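Local atomic coordinates of DNA polymerase (Bacillus phage phi29, PDB entry 2PYJ), a protein that replicates the viral DNA from a protein primer by strand displacement with high processivity and fidelity, and also carries a 3'-5' exonuclease activity. Residues L123-F128 against E175-Q180; K553-P558 against D570-K575. The protein carries 2 engineered substitutions. All blocks are in the same frame, centred on the assembly; numbering follows the deposited sequence.

Contact 1: residues L123-F128 against E175-Q180; sequences LKKLPF and EALLIQ
Leu126 and Leu177 meet through similar torsions: each sets CG beside its own backbone N and opposite the carbonyl carbon (chi1 -58° and -77°), which sends a branched end across the gap from either segment. The CD1 methyl of Leu126 lies 3.7 Å from CB of Ala176 and 4.0 Å from CD2 of Leu177, so this one branch touches two successive residues of helix 160-182. Lys125 adds its aliphatic part: CD is 3.8 Å from CD2 of Leu177, the two side chains running nearly at right angles. Beyond CD the lysine bends, and its NZ leaves the helix to form a salt bridge with Asp193 and hydrogen bonds with the backbone oxygens of Leu185 and Arg187. Helix 130-137 packs on Leu126 as well, through Ile133 and Phe137, with Ile133 also touching Ala176. On the loop side, Pro127 centres an inverse gamma turn, closed by Phe128 N to Leu126 O at 2.8 Å. Leu123 of the same loop binds single-stranded DNA and is essential for 3'-5' exonucleolysis, and the side chain of Leu177 is about 4 Å from that of Tyr59, which interacts with the terminal protein. No hydrogen bond joins the segments, and the contacts of Leu126 and Lys125 with Ala176 and Leu177 are all between carbon atoms; the join is therefore apolar, with the lysine charge satisfied beyond it.

Contact 2: residues K553-P558 against D570-K575; sequences KMKPKP and DTFTIK. With nucleotides of chain B; nucleotides of chain A.
Lys555 and Asp570 form the tight part of the contact, an antiparallel hydrogen-bonded pair. Asp570 N reaches Lys555 O at 2.7 Å (N-H...O angle 166°), and Lys555 N returns to Asp570 O at 3.0 Å (161°). Met554 also faces Asp570, but its N makes a poor angle with the same oxygen and no bond; the extra residue makes this a classic beta bulge. The extended Lys555 chain, with CG trans to the backbone N (chi1 176°), runs past CB of Phe572 and brings NZ to the ring edge, 4.0 Å from CD1. There NZ donates to a water at 3.1 Å, which in turn donates to Thr571 O; its strongest polar partner is the backbone O of Gly532, to which it hydrogen-bonds. NZ also approaches a sugar, 3.8 Å from C1' of DT7 of chain A, without a hydrogen bond. The outer side is looser: CB of Lys557, an exposed residue with a second conformer, packs on CB of Asp570, and Lys553 lays CB on the CG2 methyl of Thr571, its exposed chain extending outward. Another face meets DNA. The hydroxyls of Thr571 and Thr573 both donate to OP1 of DA11 of chain B, each at 2.7 Å; beyond the strand, Lys575 N donates a hydrogen bond to OP1 of DC10 of chain B. This is the bulged C-terminal hairpin of the polymerase thumb, whose strand and C-terminal tail, in region 563-575, serve DNA binding and terminal-protein interaction.

From the N terminus, the chain first builds the exonuclease region. Contact 1 closes there, when helix 160-182 comes back to the loop between strand 113-121 and helix 130-137, after an excursion of 46 residues. The chain then passes through region 192-229, which takes part in DNA binding and in coordinating synthesis with degradation, and through the polymerization region before contact 2 closes a much shorter loop, pairing strand 551-561 with strand 564-573 across 11 intervening residues. The two closures are in series, neither nested nor crossed. The centres of contact 1 and contact 2 are 30 Å apart. Contact 1 joins a loop to a helix within the exonuclease region, whereas contact 2 joins the end of the polymerization region to the C-terminal DNA-binding segment.

Contact 1: residues L123-F128 against E175-Q180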
# COMPACT_ATOMS: atom_id res chain seq x y z
N LEU G 123 -11.31 6.65 2.96
CA LEU G 123 -10.17 6.44 2.06
C LEU G 123 -9.57 5.03 2.21
O LEU G 123 -8.92 4.51 1.29
CB LEU G 123 -9.10 7.50 2.29
CG LEU G 123 -8.09 7.77 1.18
CD1 LEU G 123 -8.75 8.34 -0.06
CD2 LEU G 123 -6.98 8.72 1.67
N LYS G 124 -9.78 4.41 3.38
CA LYS G 124 -9.31 3.05 3.62
C LYS G 124 -10.15 2.00 2.89
O LYS G 124 -9.69 0.87 2.66
CB LYS G 124 -9.28 2.75 5.13
CG LYS G 124 -8.29 3.59 5.96
CD LYS G 124 -6.83 3.29 5.63
CE LYS G 124 -5.89 4.13 6.52
NZ LYS G 124 -5.99 5.59 6.24
N LYS G 125 -11.38 2.38 2.53
CA LYS G 125 -12.31 1.55 1.76
C LYS G 125 -12.30 1.92 0.28
O LYS G 125 -12.49 1.06 -0.58
CB LYS G 125 -13.75 1.70 2.29
CG LYS G 125 -13.94 1.21 3.73
CD LYS G 125 -15.41 1.18 4.13
CE LYS G 125 -16.16 0.06 3.45
NZ LYS G 125 -15.63 -1.26 3.82
N LEU G 126 -12.10 3.21 0.01
CA LEU G 126 -12.18 3.79 -1.34
C LEU G 126 -10.99 4.72 -1.57
O LEU G 126 -11.12 5.96 -1.51
CB LEU G 126 -13.48 4.57 -1.49
CG LEU G 126 -14.81 3.84 -1.26
CD1 LEU G 126 -15.93 4.85 -0.97
CD2 LEU G 126 -15.17 2.96 -2.45
N PRO G 127 -9.80 4.14 -1.82
CA PRO G 127 -8.57 4.93 -1.90
C PRO G 127 -8.39 5.67 -3.25
O PRO G 127 -7.40 5.45 -3.95
CB PRO G 127 -7.48 3.88 -1.70
CG PRO G 127 -8.06 2.66 -2.30
CD PRO G 127 -9.54 2.71 -2.03
N PHE G 128 -9.34 6.55 -3.57
CA PHE G 128 -9.35 7.33 -4.81
C PHE G 128 -9.84 8.73 -4.48
O PHE G 128 -10.51 8.92 -3.45
CB PHE G 128 -10.30 6.68 -5.83
CG PHE G 128 -10.19 5.18 -5.91
CD1 PHE G 128 -11.14 4.36 -5.29
CD2 PHE G 128 -9.12 4.58 -6.55
CE1 PHE G 128 -11.02 2.98 -5.34
CE2 PHE G 128 -9.01 3.18 -6.61
CZ PHE G 128 -9.96 2.40 -5.99
N GLU G 175 -22.96 7.56 -1.22
CA GLU G 175 -23.49 6.65 -2.24
C GLU G 175 -22.56 5.47 -2.53
O GLU G 175 -23.03 4.35 -2.66
CB GLU G 175 -23.81 7.41 -3.54
CG GLU G 175 -25.06 8.27 -3.43
CD GLU G 175 -25.24 9.25 -4.59
OE1 GLU G 175 -24.27 9.51 -5.33
OE2 GLU G 175 -26.36 9.77 -4.74
N ALA G 176 -21.26 5.74 -2.63
CA ALA G 176 -20.26 4.70 -2.86
C ALA G 176 -20.11 3.76 -1.66
O ALA G 176 -20.02 2.55 -1.84
CB ALA G 176 -18.91 5.32 -3.18
N LEU G 177 -20.08 4.32 -0.45
CA LEU G 177 -20.03 3.52 0.77
C LEU G 177 -21.24 2.60 0.88
O LEU G 177 -21.10 1.43 1.24
CB LEU G 177 -19.93 4.40 2.02
CG LEU G 177 -18.58 5.04 2.36
CD1 LEU G 177 -18.74 6.01 3.52
CD2 LEU G 177 -17.48 3.98 2.66
N LEU G 178 -22.43 3.12 0.55
CA LEU G 178 -23.66 2.32 0.61
C LEU G 178 -23.66 1.20 -0.43
O LEU G 178 -24.12 0.09 -0.15
CB LEU G 178 -24.91 3.20 0.45
CG LEU G 178 -26.24 2.48 0.70
CD1 LEU G 178 -26.34 1.95 2.14
CD2 LEU G 178 -27.42 3.38 0.38
N ILE G 179 -23.14 1.49 -1.62
CA ILE G 179 -22.96 0.46 -2.66
C ILE G 179 -22.12 -0.71 -2.11
O ILE G 179 -22.48 -1.88 -2.29
CB ILE G 179 -22.34 1.05 -3.96
CG1 ILE G 179 -23.42 1.79 -4.77
CG2 ILE G 179 -21.72 -0.04 -4.83
CD1 ILE G 179 -22.87 2.79 -5.79
N GLN G 180 -21.02 -0.38 -1.43
CA GLN G 180 -20.14 -1.39 -0.85
C GLN G 180 -20.81 -2.09 0.35
O GLN G 180 -20.74 -3.31 0.48
CB GLN G 180 -18.79 -0.78 -0.45
CG GLN G 180 -18.01 -0.05 -1.59
CD GLN G 180 -17.63 -0.96 -2.76
OE1 GLN G 180 -18.42 -1.16 -3.68
NE2 GLN G 180 -16.40 -1.48 -2.73

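Contact 2: residues K553-P558 against D570-K575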
# COMPACT_ATOMS: atom_id res chain seq x y z
N LYS G 553 11.65 22.83 -5.28
CA LYS G 553 10.92 23.13 -4.03
C LYS G 553 9.42 23.25 -4.31
O LYS G 553 8.83 24.33 -4.23
CB LYS G 553 11.46 24.41 -3.38
CG LYS G 553 10.99 24.63 -1.94
CD LYS G 553 11.81 25.71 -1.32
CE LYS G 553 11.25 26.18 -0.01
NZ LYS G 553 12.05 27.36 0.42
N MET G 554 8.82 22.13 -4.65
CA MET G 554 7.44 22.10 -5.13
C MET G 554 6.72 20.84 -4.66
O MET G 554 5.72 20.46 -5.22
CB MET G 554 7.42 22.15 -6.66
CG MET G 554 8.08 23.38 -7.26
SD MET G 554 8.27 23.26 -9.03
CE MET G 554 9.24 24.72 -9.43
N LYS G 555 7.25 20.21 -3.61
CA LYS G 555 6.67 18.98 -3.07
C LYS G 555 5.78 19.36 -1.88
O LYS G 555 6.28 19.88 -0.90
CB LYS G 555 7.77 18.03 -2.61
CG LYS G 555 7.26 16.76 -1.93
CD LYS G 555 8.29 15.65 -1.99
CE LYS G 555 7.87 14.44 -1.16
NZ LYS G 555 8.79 13.28 -1.34
N PRO G 556 4.46 19.11 -1.99
CA PRO G 556 3.59 19.45 -0.86
C PRO G 556 3.92 18.60 0.37
O PRO G 556 4.10 17.38 0.25
CB PRO G 556 2.18 19.13 -1.38
CG PRO G 556 2.32 19.03 -2.87
CD PRO G 556 3.70 18.53 -3.10
N LYS G 557 4.01 19.26 1.52
CA LYS G 557 4.34 18.62 2.80
C LYS G 557 3.27 19.00 3.81
O LYS G 557 3.08 20.19 4.09
CB LYS G 557 5.72 19.10 3.30
CG LYS G 557 6.14 18.61 4.71
CD LYS G 557 7.32 19.44 5.24
CE LYS G 557 8.05 18.77 6.41
NZ LYS G 557 7.48 19.09 7.76
N PRO G 558 2.56 18.00 4.38
CA PRO G 558 1.55 18.36 5.39
C PRO G 558 2.20 18.71 6.73
O PRO G 558 3.03 17.96 7.23
CB PRO G 558 0.69 17.12 5.49
CG PRO G 558 1.60 15.97 5.09
CD PRO G 558 2.62 16.54 4.14
N ASP G 570 8.02 21.73 0.15
CA ASP G 570 9.28 21.13 0.57
C ASP G 570 10.08 20.86 -0.72
O ASP G 570 9.54 21.00 -1.80
CB ASP G 570 8.94 19.80 1.28
CG ASP G 570 10.10 19.20 2.05
OD1 ASP G 570 11.13 19.87 2.27
OD2 ASP G 570 9.98 18.02 2.45
N THR G 571 11.35 20.47 -0.60
CA THR G 571 12.12 20.03 -1.76
C THR G 571 12.03 18.51 -1.99
O THR G 571 11.77 17.75 -1.06
CB THR G 571 13.63 20.41 -1.65
OG1 THR G 571 14.16 19.91 -0.41
CG2 THR G 571 13.82 21.93 -1.73
N PHE G 572 12.23 18.11 -3.24
CA PHE G 572 12.62 16.75 -3.62
C PHE G 572 13.86 16.88 -4.51
O PHE G 572 13.83 17.54 -5.55
CB PHE G 572 11.54 16.01 -4.39
CG PHE G 572 11.96 14.61 -4.84
CD1 PHE G 572 11.70 13.51 -4.04
CD2 PHE G 572 12.62 14.41 -6.05
CE1 PHE G 572 12.07 12.22 -4.44
CE2 PHE G 572 13.00 13.13 -6.46
CZ PHE G 572 12.73 12.03 -5.64
N THR G 573 14.93 16.23 -4.10
CA THR G 573 16.20 16.26 -4.76
C THR G 573 16.61 14.83 -5.07
O THR G 573 16.60 13.98 -4.18
CB THR G 573 17.26 16.89 -3.82
OG1 THR G 573 16.82 18.18 -3.38
CG2 THR G 573 18.63 17.02 -4.51
N ILE G 574 16.98 14.57 -6.32
CA ILE G 574 17.59 13.28 -6.67
C ILE G 574 19.01 13.28 -6.14
O ILE G 574 19.93 13.83 -6.76
CB ILE G 574 17.57 12.99 -8.17
CG1 ILE G 574 16.13 13.08 -8.71
CG2 ILE G 574 18.17 11.57 -8.44
CD1 ILE G 574 15.98 12.89 -10.23
N LYS G 575 19.18 12.68 -4.97
CA LYS G 575 20.46 12.66 -4.29
C LYS G 575 21.32 11.51 -4.78
O LYS G 575 22.51 11.43 -4.46
CB LYS G 575 20.25 12.56 -2.80
CG LYS G 575 19.64 13.83 -2.19
CD LYS G 575 19.79 13.88 -0.63
CE LYS G 575 18.97 12.83 0.06
NZ LYS G 575 19.32 12.69 1.49
OXT LYS G 575 20.84 10.64 -5.52
P DA B 11 15.67 16.48 -0.39
OP1 DA B 11 15.34 17.64 -1.21
OP2 DA B 11 17.09 16.08 -0.26
O5' DA B 11 15.10 16.68 1.11
C5' DA B 11 13.75 17.06 1.37
C4' DA B 11 13.56 17.39 2.84
O4' DA B 11 13.33 16.13 3.53
C3' DA B 11 14.75 18.07 3.55
O3' DA B 11 14.32 19.06 4.47
C2' DA B 11 15.43 16.91 4.27
C1' DA B 11 14.20 16.07 4.63
N9 DA B 11 14.49 14.68 4.97
C8 DA B 11 15.39 13.83 4.38
N7 DA B 11 15.43 12.64 4.93
C5 DA B 11 14.48 12.71 5.95
C6 DA B 11 14.03 11.78 6.91
N6 DA B 11 14.50 10.52 7.02
N1 DA B 11 13.08 12.20 7.78
C2 DA B 11 12.61 13.45 7.69
N3 DA B 11 12.95 14.40 6.83
C4 DA B 11 13.90 13.96 5.98
P DC B 10 16.92 10.26 -2.47
OP1 DC B 10 17.43 10.88 -3.69
OP2 DC B 10 17.89 9.72 -1.50
O5' DC B 10 15.95 11.28 -1.70
C5' DC B 10 14.93 11.97 -2.42
C4' DC B 10 14.32 13.03 -1.53
O4' DC B 10 13.57 12.33 -0.50
C3' DC B 10 15.32 13.93 -0.81
O3' DC B 10 14.82 15.27 -0.89
C2' DC B 10 15.36 13.38 0.62
C1' DC B 10 13.96 12.79 0.78
N1 DC B 10 13.87 11.65 1.74
C2 DC B 10 12.92 11.66 2.78
O2 DC B 10 12.16 12.60 2.93
N3 DC B 10 12.87 10.60 3.62
C4 DC B 10 13.70 9.56 3.48
N4 DC B 10 13.61 8.56 4.35
C5 DC B 10 14.68 9.53 2.44
C6 DC B 10 14.72 10.57 1.61
P DT A 7 2.08 11.53 2.49
OP1 DT A 7 0.92 12.30 2.04
OP2 DT A 7 1.90 10.28 3.24
O5' DT A 7 3.02 11.22 1.24
C5' DT A 7 3.45 12.30 0.42
C4' DT A 7 4.52 11.91 -0.57
O4' DT A 7 5.72 11.51 0.14
C3' DT A 7 4.21 10.74 -1.51
O3' DT A 7 3.52 11.22 -2.63
C2' DT A 7 5.61 10.28 -1.90
C1' DT A 7 6.35 10.47 -0.60
N1 DT A 7 6.46 9.23 0.25
C2 DT A 7 7.41 8.30 -0.09
O2 DT A 7 8.15 8.41 -1.05
N3 DT A 7 7.47 7.21 0.74
C4 DT A 7 6.70 6.96 1.85
O4 DT A 7 6.87 5.96 2.52
C5 DT A 7 5.70 7.95 2.16
C7 DT A 7 4.81 7.78 3.35
C6 DT A 7 5.63 9.03 1.36
O HOH W 1 11.25 15.02 -0.58